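Local coordinates for protein tyrosinase (Burkholderia thailandensis, PDB 5ZRD) that is a copper-dependent tyrosinase that hydroxylates monophenols and oxidises the resulting catechols at a paired copper centre, at residues 82-87 / 365-370; 250-255 / 344-349. All blocks are in the same frame, centred on the assembly; numbering follows the deposited sequence.

Contact 1 (82-87 / 365-370). With CU (copper (II) ion), chain J.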
# COMPACT_ATOMS: atom_id res chain seq x y z
N TYR A 82 -12.63 -19.30 7.04
CA TYR A 82 -14.05 -19.04 6.94
C TYR A 82 -14.74 -19.10 8.31
O TYR A 82 -15.89 -18.61 8.48
CB TYR A 82 -14.63 -20.05 5.96
CG TYR A 82 -14.33 -19.77 4.51
CD1 TYR A 82 -14.79 -18.61 3.91
CD2 TYR A 82 -13.55 -20.63 3.74
CE1 TYR A 82 -14.51 -18.31 2.59
CE2 TYR A 82 -13.29 -20.37 2.41
CZ TYR A 82 -13.79 -19.21 1.83
OH TYR A 82 -13.53 -18.90 0.53
N CYS A 83 -14.13 -19.75 9.32
CA CYS A 83 -14.87 -20.01 10.53
C CYS A 83 -15.15 -18.66 11.20
O CYS A 83 -14.33 -17.69 11.08
CB CYS A 83 -14.18 -21.00 11.46
SG CYS A 83 -12.67 -20.37 12.26
N ASN A 84 -16.34 -18.58 11.84
CA ASN A 84 -16.79 -17.44 12.64
C ASN A 84 -16.52 -17.72 14.12
O ASN A 84 -17.00 -18.74 14.66
CB ASN A 84 -18.27 -17.15 12.41
CG ASN A 84 -18.51 -16.34 11.16
OD1 ASN A 84 -18.23 -15.16 11.16
ND2 ASN A 84 -18.97 -16.99 10.09
N HIS A 85 -15.81 -16.79 14.77
CA HIS A 85 -15.45 -16.84 16.21
C HIS A 85 -15.59 -15.46 16.84
O HIS A 85 -15.39 -14.46 16.21
CB HIS A 85 -14.02 -17.33 16.38
CG HIS A 85 -13.79 -18.60 15.66
ND1 HIS A 85 -13.33 -18.64 14.38
CD2 HIS A 85 -14.07 -19.88 16.00
CE1 HIS A 85 -13.27 -19.90 13.99
NE2 HIS A 85 -13.72 -20.69 14.97
N GLY A 86 -15.94 -15.42 18.10
CA GLY A 86 -16.20 -14.19 18.79
C GLY A 86 -17.31 -13.38 18.14
O GLY A 86 -17.34 -12.14 18.31
N ASN A 87 -18.25 -14.02 17.44
CA ASN A 87 -19.33 -13.24 16.86
C ASN A 87 -20.60 -14.10 16.78
O ASN A 87 -20.56 -15.28 17.04
CB ASN A 87 -18.90 -12.65 15.52
CG ASN A 87 -18.81 -13.68 14.41
OD1 ASN A 87 -19.61 -14.61 14.36
ND2 ASN A 87 -17.89 -13.45 13.48
N GLU A 365 -18.68 -4.20 8.60
CA GLU A 365 -19.84 -4.84 8.03
C GLU A 365 -20.65 -5.58 9.10
O GLU A 365 -20.13 -6.24 10.02
CB GLU A 365 -19.36 -5.75 6.90
CG GLU A 365 -20.47 -6.51 6.20
CD GLU A 365 -20.09 -6.89 4.77
OE1 GLU A 365 -18.90 -6.79 4.44
OE2 GLU A 365 -20.99 -7.28 4.00
N SER A 366 -21.97 -5.52 8.95
CA SER A 366 -22.88 -6.11 9.91
C SER A 366 -23.05 -7.60 9.63
O SER A 366 -23.20 -8.01 8.49
CB SER A 366 -24.22 -5.39 9.92
OG SER A 366 -25.26 -6.31 10.18
N LEU A 367 -23.04 -8.39 10.71
CA LEU A 367 -23.37 -9.78 10.70
C LEU A 367 -24.77 -9.95 11.31
O LEU A 367 -25.05 -9.40 12.40
CB LEU A 367 -22.35 -10.57 11.53
CG LEU A 367 -20.89 -10.31 11.19
CD1 LEU A 367 -19.96 -11.12 12.10
CD2 LEU A 367 -20.63 -10.66 9.75
N ASN A 368 -25.59 -10.76 10.63
CA ASN A 368 -26.97 -11.01 11.06
C ASN A 368 -27.44 -12.39 10.53
O ASN A 368 -26.62 -13.19 10.07
CB ASN A 368 -27.84 -9.83 10.60
CG ASN A 368 -27.80 -9.70 9.10
OD1 ASN A 368 -28.20 -10.63 8.40
ND2 ASN A 368 -27.21 -8.62 8.60
N LEU A 369 -28.73 -12.70 10.62
CA LEU A 369 -29.22 -14.08 10.30
C LEU A 369 -29.27 -14.31 8.79
O LEU A 369 -29.47 -15.45 8.34
CB LEU A 369 -30.61 -14.28 10.91
CG LEU A 369 -30.66 -14.20 12.44
CD1 LEU A 369 -32.06 -13.88 12.93
CD2 LEU A 369 -30.13 -15.47 13.08
N THR A 370 -29.07 -13.23 8.04
CA THR A 370 -29.05 -13.15 6.58
C THR A 370 -27.63 -13.36 6.05
O THR A 370 -27.44 -13.60 4.87
CB THR A 370 -29.65 -11.79 6.17
OG1 THR A 370 -31.03 -12.10 6.02
CG2 THR A 370 -29.12 -11.14 4.91
CU CU J . -14.19 -22.68 14.63
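L367 reaches across to the side-chain amide of N87, and this pair makes nearly the whole contact. The two side chains cross at about a right angle. On N87, CB lies 3.9 Å from L367 CD1. N87 CG comes closer, 3.6 Å from L367 CD1. OD1 stays farther from L367 CD1 and turns back to accept a bond from the backbone N of L89, in the turn leading into helix 90-108. At the other tip, N87 ND2 lies 3.4 Å from L367 CD1 and donates to N84 OD1 at 2.9 Å. That bond is nearly straight, with an N-H...O angle of 164°, and N84 OD1 lies close to the amide plane of N87. N87 CG sits between its own backbone N and carbonyl carbon (chi1 73°), which folds the amide back over the loop toward N84. Bonds at both ends of the N87 amide restrict its rotation. L367 CD1 also approaches N84 OD1, but only at 4.5 Å.

Between the two asparagines the loop 82-87 carries H85, whose NE2 binds a copper ion at 2.1 Å. H57 and H94 bind the same copper. H85 CE1 is covalently joined to C83 SG at 1.9 Å, the cysteine-histidine thioether known from several type 3 copper proteins. H85 ND1 is hydrogen-bonded to Q355 OE1. Metal, thioether and this bond leave the imidazole little freedom to turn.

Across the segments there is only van der Waals contact, a leucine methyl on an asparagine amide. L367 packs on the N87-N84 bond, which probably helps to shape the loop that carries H85.

Contact 2 (250-255 / 344-349)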
# COMPACT_ATOMS: atom_id res chain seq x y z
N TYR A 250 -30.06 -15.32 22.49
CA TYR A 250 -29.19 -15.90 21.51
C TYR A 250 -27.93 -15.03 21.34
O TYR A 250 -26.84 -15.55 21.23
CB TYR A 250 -29.87 -16.08 20.15
CG TYR A 250 -28.90 -16.58 19.13
CD1 TYR A 250 -28.43 -17.89 19.17
CD2 TYR A 250 -28.34 -15.73 18.19
CE1 TYR A 250 -27.46 -18.34 18.29
CE2 TYR A 250 -27.36 -16.17 17.31
CZ TYR A 250 -26.92 -17.48 17.36
OH TYR A 250 -25.97 -17.90 16.47
N THR A 251 -28.06 -13.73 21.34
CA THR A 251 -26.87 -12.90 21.15
C THR A 251 -25.78 -13.29 22.16
O THR A 251 -24.65 -13.54 21.75
CB THR A 251 -27.21 -11.41 21.14
OG1 THR A 251 -28.17 -11.17 20.11
CG2 THR A 251 -25.99 -10.55 20.88
N VAL A 252 -26.10 -13.41 23.45
CA VAL A 252 -25.05 -13.58 24.43
C VAL A 252 -24.77 -15.07 24.63
O VAL A 252 -23.70 -15.42 25.14
CB VAL A 252 -25.37 -12.86 25.74
CG1 VAL A 252 -25.57 -11.39 25.48
CG2 VAL A 252 -26.55 -13.46 26.49
N PHE A 253 -25.71 -15.92 24.21
CA PHE A 253 -25.46 -17.33 24.16
C PHE A 253 -24.38 -17.63 23.11
O PHE A 253 -23.57 -18.54 23.29
CB PHE A 253 -26.71 -18.14 23.82
CG PHE A 253 -26.48 -19.62 23.63
CD1 PHE A 253 -26.25 -20.43 24.72
CD2 PHE A 253 -26.41 -20.17 22.36
CE1 PHE A 253 -26.03 -21.79 24.55
CE2 PHE A 253 -26.17 -21.52 22.18
CZ PHE A 253 -25.98 -22.34 23.28
N SER A 254 -24.38 -16.85 22.03
CA SER A 254 -23.68 -17.23 20.83
C SER A 254 -22.17 -17.09 20.96
O SER A 254 -21.48 -17.81 20.29
CB SER A 254 -24.18 -16.46 19.64
OG SER A 254 -23.75 -15.11 19.72
N ASN A 255 -21.63 -16.16 21.75
CA ASN A 255 -20.21 -15.80 21.52
C ASN A 255 -19.62 -15.01 22.69
O ASN A 255 -20.33 -14.37 23.44
CB ASN A 255 -20.04 -15.03 20.21
CG ASN A 255 -20.47 -13.57 20.27
OD1 ASN A 255 -19.63 -12.71 20.55
ND2 ASN A 255 -21.73 -13.28 19.94
N ARG A 344 -29.38 -5.84 17.14
CA ARG A 344 -28.70 -5.09 16.09
C ARG A 344 -27.57 -4.24 16.70
O ARG A 344 -27.77 -3.49 17.63
CB ARG A 344 -29.69 -4.20 15.31
CG ARG A 344 -30.00 -4.67 13.90
CD ARG A 344 -30.95 -5.87 13.82
NE ARG A 344 -32.38 -5.54 13.95
CZ ARG A 344 -33.36 -6.00 13.15
NH1 ARG A 344 -34.63 -5.73 13.44
NH2 ARG A 344 -33.08 -6.73 12.09
N ASN A 345 -26.38 -4.42 16.18
CA ASN A 345 -25.22 -3.56 16.44
C ASN A 345 -24.64 -3.80 17.83
O ASN A 345 -23.81 -2.97 18.27
CB ASN A 345 -25.52 -2.08 16.20
CG ASN A 345 -25.62 -1.74 14.72
OD1 ASN A 345 -24.79 -2.15 13.94
ND2 ASN A 345 -26.61 -0.95 14.32
N TYR A 346 -25.06 -4.88 18.50
CA TYR A 346 -24.44 -5.30 19.73
C TYR A 346 -23.03 -5.83 19.44
O TYR A 346 -22.80 -6.43 18.43
CB TYR A 346 -25.27 -6.38 20.43
CG TYR A 346 -25.08 -6.45 21.93
CD1 TYR A 346 -25.68 -5.53 22.76
CD2 TYR A 346 -24.36 -7.47 22.55
CE1 TYR A 346 -25.58 -5.60 24.14
CE2 TYR A 346 -24.20 -7.53 23.93
CZ TYR A 346 -24.81 -6.58 24.73
OH TYR A 346 -24.73 -6.61 26.09
N PRO A 347 -22.09 -5.60 20.35
CA PRO A 347 -20.77 -6.18 20.14
C PRO A 347 -20.92 -7.68 19.88
O PRO A 347 -21.69 -8.35 20.57
CB PRO A 347 -20.01 -5.88 21.44
CG PRO A 347 -20.60 -4.56 21.84
CD PRO A 347 -22.08 -4.79 21.57
N GLY A 348 -20.19 -8.18 18.88
CA GLY A 348 -20.38 -9.56 18.39
C GLY A 348 -21.15 -9.59 17.06
O GLY A 348 -21.17 -10.61 16.42
N THR A 349 -21.75 -8.48 16.64
CA THR A 349 -22.53 -8.45 15.39
C THR A 349 -21.77 -7.71 14.30
O THR A 349 -22.37 -7.39 13.28
CB THR A 349 -23.90 -7.78 15.54
OG1 THR A 349 -23.70 -6.44 15.96
CG2 THR A 349 -24.80 -8.45 16.53
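The backbones approach most closely where N255, the N-cap of helix 256-265, faces G348 in the type II turn Y346-T349, their CA atoms 7.0 Å apart. The Y346 ring lies obliquely against the short helix 250-254. T251 CG2 touches Y346 CD2 at 3.9 Å, and V252 CG1 is a looser neighbour, 4.4 Å from Y346 CE2. P347 CD covers one face of the same ring near its rim. T251 OG1 serves another purpose and accepts from the backbone N of I343.

N255 OD1 lies 3.9 Å from G348 CA. G348 has positive phi (103°), as the third residue of a type II turn, and its bare CA lets N255 OD1 come this close. N255 ND2 donates to S254 OG at 2.7 Å, and S254 OG donates in turn to T251 O at 2.7 Å. On the other segment Y346 O accepts from both the N and OG1 of T349, so the turn is closed twice.

On helix 256-265, S258 OG is a second partner of N255 ND2, and W262 packs on both V252 and Y346. Helix 250-254 also rests against helices 90-108 and 315-334, while V261 of a second subunit packs on Y346.

Overall arrangement
The centres of the two contacts are 10 Å apart, on the same side of the chain's centre. Along the chain the order is 82-87, 250-255, 344-349, 365-370, so contact 2 falls within the span bridged by contact 1. Segments 344-349 and 365-370 belong to one long loop between helix 315-334 and strand 372-373. L367 N probably hydrogen-bonds to T349 O, at 2.8 Å. N87 packs on both G348 and N255. The long loop thus lies against two parts of the central tyrosinase domain: the copper-binding loop before helix 90-108 and the junction of helices 250-254 and 256-265. Both contacts reach the second subunit, so this loop links one copper site's surroundings to the subunit interface.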